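Local coordinates for uncharacterized protein (PDB 4L3U) that is of unknown function but folds as a single all-helical chain belonging to the DUF4844 family, at residues A[40-45]-A[49-54]; A[59-64]-A[78-83]. One frame throughout, in Å; residues are numbered along the deposited sequence.

Contact 1. Residues A[40-45]-A[49-54]; sequences TGVQNS and MSLNQK
The S45 carbonyl O accepts a hydrogen bond from M49 N at 3.1 Å, an i to i+4 bond in the first turn of helix 45-68. With an N-H...O angle of 166° it is nearly straight. Just ahead of it, N44 is the N-cap: its OD1 takes the backbone N of L47, supplying from a side chain the acceptor that the missing preceding turn cannot provide.

Apolar contact is confined to one pair. V42 and L51 meet methyl to methyl, CG2 of V42 lying 3.8 Å from CD1 of L51. On V42 that branch stands anti to the carbonyl carbon, because CG1 occupies the position anti to the backbone N (chi1 175°), and it is thereby the branch presented to the helix. Both residues are buried.

On the exposed side, CB of M49, a selenomethionine, lies 3.4 Å from S45 O beside the backbone bond, and the bend at its chi3 (-59°) turns CE back to a looser approach, 4.4 Å from S45 OG.

The loop thus reaches the helix start with V42 turned inward and N44 as N-cap. F32, in the loop that follows helix 14-27, touches both V42 and L51, R48 binds the V42 carbonyl, and V42 also rests on D97 of helix 95-112.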
# COMPACT_ATOMS: atom_id res chain seq x y z
N THR A 40 11.68 3.33 -13.06
CA THR A 40 11.46 2.75 -14.38
C THR A 40 10.17 1.94 -14.45
O THR A 40 9.61 1.75 -15.53
CB THR A 40 12.65 1.85 -14.78
OG1 THR A 40 12.95 0.93 -13.72
CG2 THR A 40 13.88 2.69 -15.07
N GLY A 41 9.69 1.47 -13.30
CA GLY A 41 8.49 0.66 -13.25
C GLY A 41 8.80 -0.82 -13.20
O GLY A 41 9.92 -1.23 -13.48
N VAL A 42 7.80 -1.62 -12.83
CA VAL A 42 7.97 -3.06 -12.78
C VAL A 42 7.90 -3.61 -14.20
O VAL A 42 6.90 -3.43 -14.90
CB VAL A 42 6.89 -3.73 -11.91
CG1 VAL A 42 7.00 -5.25 -11.97
CG2 VAL A 42 7.02 -3.26 -10.48
N GLN A 43 8.98 -4.27 -14.62
CA GLN A 43 9.09 -4.77 -15.98
C GLN A 43 8.31 -6.07 -16.20
O GLN A 43 7.60 -6.20 -17.19
CB GLN A 43 10.57 -4.96 -16.35
CG GLN A 43 11.22 -3.71 -16.93
CD GLN A 43 10.89 -2.44 -16.16
OE1 GLN A 43 9.84 -1.83 -16.36
NE2 GLN A 43 11.80 -2.04 -15.28
N ASN A 44 8.45 -7.02 -15.28
CA ASN A 44 7.71 -8.27 -15.40
C ASN A 44 6.21 -8.02 -15.31
O ASN A 44 5.69 -7.66 -14.24
CB ASN A 44 8.15 -9.27 -14.33
CG ASN A 44 7.62 -10.66 -14.59
OD1 ASN A 44 6.54 -11.03 -14.12
ND2 ASN A 44 8.37 -11.45 -15.34
N SER A 45 5.52 -8.19 -16.43
CA SER A 45 4.11 -7.85 -16.52
C SER A 45 3.25 -8.68 -15.58
O SER A 45 2.28 -8.19 -15.01
CB SER A 45 3.61 -8.05 -17.94
OG SER A 45 2.21 -7.81 -18.01
N MSE A 49 1.14 -6.78 -12.54
CA MSE A 49 -0.29 -7.02 -12.41
C MSE A 49 -0.60 -7.63 -11.05
O MSE A 49 -1.57 -7.25 -10.39
CB MSE A 49 -0.73 -7.98 -13.50
CG MSE A 49 -2.22 -8.19 -13.57
SE MSE A 49 -2.58 -9.59 -14.84
CE MSE A 49 -1.75 -8.79 -16.42
N SER A 50 0.23 -8.58 -10.64
CA SER A 50 0.10 -9.23 -9.35
C SER A 50 0.19 -8.20 -8.22
O SER A 50 -0.48 -8.33 -7.19
CB SER A 50 1.19 -10.29 -9.20
OG SER A 50 1.03 -11.05 -8.02
N LEU A 51 1.03 -7.18 -8.41
CA LEU A 51 1.24 -6.14 -7.41
C LEU A 51 0.08 -5.15 -7.35
O LEU A 51 -0.36 -4.78 -6.26
CB LEU A 51 2.53 -5.38 -7.71
CG LEU A 51 3.82 -6.13 -7.40
CD1 LEU A 51 5.02 -5.42 -8.01
CD2 LEU A 51 3.98 -6.26 -5.90
N ASN A 52 -0.39 -4.71 -8.51
CA ASN A 52 -1.56 -3.84 -8.57
C ASN A 52 -2.77 -4.51 -7.92
O ASN A 52 -3.60 -3.85 -7.29
CB ASN A 52 -1.85 -3.46 -10.02
CG ASN A 52 -0.89 -2.43 -10.56
OD1 ASN A 52 -0.61 -1.42 -9.90
ND2 ASN A 52 -0.35 -2.67 -11.75
N GLN A 53 -2.85 -5.83 -8.07
CA GLN A 53 -3.95 -6.59 -7.49
C GLN A 53 -3.88 -6.57 -5.96
O GLN A 53 -4.89 -6.37 -5.29
CB GLN A 53 -3.92 -8.04 -8.00
CG GLN A 53 -4.95 -8.95 -7.35
CD GLN A 53 -6.38 -8.48 -7.57
OE1 GLN A 53 -6.66 -7.67 -8.46
NE2 GLN A 53 -7.30 -8.99 -6.76
N LYS A 54 -2.69 -6.79 -5.42
CA LYS A 54 -2.47 -6.73 -3.97
C LYS A 54 -2.82 -5.35 -3.42
O LYS A 54 -3.37 -5.22 -2.32
CB LYS A 54 -1.02 -7.06 -3.64
CG LYS A 54 -0.59 -8.48 -4.00
CD LYS A 54 -0.97 -9.49 -2.92
CE LYS A 54 -0.33 -10.85 -3.18
NZ LYS A 54 -0.57 -11.81 -2.06

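Contact 2. Residues A[59-64]-A[78-83]; sequences AQAFIA and LQVLAN
Helices 45-68 and 74-86 run close to antiparallel here, the axes of segments 59-64 and 78-83 approaching to 9.7 Å with 159° between their directions, and F62 and V80 bring their CA atoms to 6.7 Å.

V80 and F62 carry the contact in nearly equal measure. The CG1 methyl of V80 sits over the middle of the F62 ring, 3.4 Å from the centroid and only 3° off the ring normal, a CH-pi contact with the methyl centred over the face. All six ring carbons consequently lie 3.6 to 3.7 Å from this methyl. The torsions explain the fit: V80 holds CG1 anti to its backbone N, while F62 swings its ring from a CB that does not itself point at the other helix (chi1 -81°), carrying the ring toward the other helix. V80 CB adds to the contact near the CE1 side of the ring.

The same methyl meets A61 as well, whose CB points at the partner helix and comes to 3.7 Å from V80 CG1. The one branch of V80 thus touches both an alanine methyl and an aromatic face. Farther along the ring, F62 CZ reaches the backbone of helix 74-86, lying 3.7 Å from L81 N and 4.1 Å from L81 CB.

F108 of helix 95-112 meets the F62 ring with its plane inclined to it, and L23 of helix 14-27 also touches F62, while L81 leans on F105 and L109. No hydrogen bond links the two segments. Their association therefore rests on dispersion, CH-pi attraction and the burial of apolar surface, consistent with shape and apolar burial, rather than polar pairing, setting how these two segments meet.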
# COMPACT_ATOMS: atom_id res chain seq x y z
N ALA A 59 -7.03 -1.65 -0.93
CA ALA A 59 -7.97 -0.58 -1.21
C ALA A 59 -9.40 -1.05 -0.95
O ALA A 59 -10.21 -0.33 -0.37
CB ALA A 59 -7.83 -0.11 -2.64
N GLN A 60 -9.71 -2.27 -1.38
CA GLN A 60 -11.06 -2.81 -1.24
C GLN A 60 -11.37 -3.13 0.22
O GLN A 60 -12.53 -3.09 0.64
CB GLN A 60 -11.23 -4.06 -2.10
CG GLN A 60 -12.66 -4.55 -2.14
CD GLN A 60 -13.63 -3.49 -2.63
OE1 GLN A 60 -13.37 -2.81 -3.63
NE2 GLN A 60 -14.74 -3.32 -1.92
N ALA A 61 -10.34 -3.46 0.99
CA ALA A 61 -10.48 -3.71 2.41
C ALA A 61 -10.89 -2.43 3.15
O ALA A 61 -11.77 -2.44 4.01
CB ALA A 61 -9.19 -4.27 2.99
N PHE A 62 -10.23 -1.32 2.81
CA PHE A 62 -10.54 -0.02 3.41
C PHE A 62 -11.97 0.40 3.08
O PHE A 62 -12.67 0.97 3.92
CB PHE A 62 -9.56 1.05 2.91
CG PHE A 62 -8.24 1.06 3.63
CD1 PHE A 62 -8.15 1.47 4.95
CD2 PHE A 62 -7.07 0.68 2.98
CE1 PHE A 62 -6.94 1.50 5.61
CE2 PHE A 62 -5.85 0.70 3.64
CZ PHE A 62 -5.78 1.12 4.95
N ILE A 63 -12.41 0.12 1.85
CA ILE A 63 -13.76 0.48 1.42
C ILE A 63 -14.78 -0.26 2.28
O ILE A 63 -15.74 0.34 2.75
CB ILE A 63 -13.97 0.17 -0.08
CG1 ILE A 63 -13.09 1.11 -0.92
CG2 ILE A 63 -15.43 0.36 -0.47
CD1 ILE A 63 -12.97 0.74 -2.37
N ALA A 64 -14.55 -1.55 2.48
CA ALA A 64 -15.44 -2.38 3.29
C ALA A 64 -15.53 -1.85 4.71
O ALA A 64 -16.57 -1.95 5.36
CB ALA A 64 -14.94 -3.81 3.30
N LEU A 78 -5.10 1.28 10.73
CA LEU A 78 -3.72 0.80 10.76
C LEU A 78 -3.64 -0.70 10.56
O LEU A 78 -2.72 -1.20 9.92
CB LEU A 78 -3.05 1.18 12.08
CG LEU A 78 -1.58 0.77 12.23
CD1 LEU A 78 -0.71 1.45 11.19
CD2 LEU A 78 -1.08 1.08 13.64
N GLN A 79 -4.60 -1.44 11.12
CA GLN A 79 -4.60 -2.88 10.95
C GLN A 79 -4.84 -3.28 9.50
O GLN A 79 -4.23 -4.22 9.01
CB GLN A 79 -5.64 -3.53 11.86
CG GLN A 79 -5.74 -5.03 11.66
CD GLN A 79 -6.54 -5.72 12.74
OE1 GLN A 79 -6.53 -5.30 13.90
NE2 GLN A 79 -7.25 -6.77 12.37
N VAL A 80 -5.75 -2.58 8.83
CA VAL A 80 -6.02 -2.84 7.43
C VAL A 80 -4.76 -2.57 6.60
O VAL A 80 -4.45 -3.31 5.67
CB VAL A 80 -7.18 -1.96 6.91
CG1 VAL A 80 -7.34 -2.10 5.40
CG2 VAL A 80 -8.47 -2.31 7.62
N LEU A 81 -4.05 -1.51 6.96
CA LEU A 81 -2.79 -1.18 6.30
C LEU A 81 -1.77 -2.29 6.53
O LEU A 81 -1.17 -2.80 5.58
CB LEU A 81 -2.26 0.15 6.84
CG LEU A 81 -1.05 0.74 6.11
CD1 LEU A 81 -1.50 1.48 4.86
CD2 LEU A 81 -0.27 1.66 7.03
N ALA A 82 -1.59 -2.68 7.79
CA ALA A 82 -0.59 -3.68 8.18
C ALA A 82 -0.87 -5.05 7.56
O ALA A 82 0.04 -5.75 7.13
CB ALA A 82 -0.54 -3.80 9.71
N ASN A 83 -2.14 -5.43 7.53
CA ASN A 83 -2.53 -6.69 6.93
C ASN A 83 -2.39 -6.66 5.42
O ASN A 83 -2.07 -7.67 4.81
CB ASN A 83 -3.96 -7.04 7.31
CG ASN A 83 -4.10 -7.42 8.77
OD1 ASN A 83 -3.15 -7.87 9.41
ND2 ASN A 83 -5.30 -7.23 9.32

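Helix 45-68 supplies one side of both contacts, which makes it a worked example of a single helix used twice: contact 1 secures its start against the preceding loop, and contact 2 packs its later turns against helix 74-86. The two follow one another along the chain without overlap. Their centres are 20 Å apart, on opposite sides of the centre of the chain, and although the nearest atoms come within about 5 Å they do not touch. Contact 1 combines a backbone hydrogen bond with one apolar pair; contact 2 has no hydrogen bond across it. Yet helix 95-112 lies beside both, at V42 in contact 1 and at F62 and L81 in contact 2.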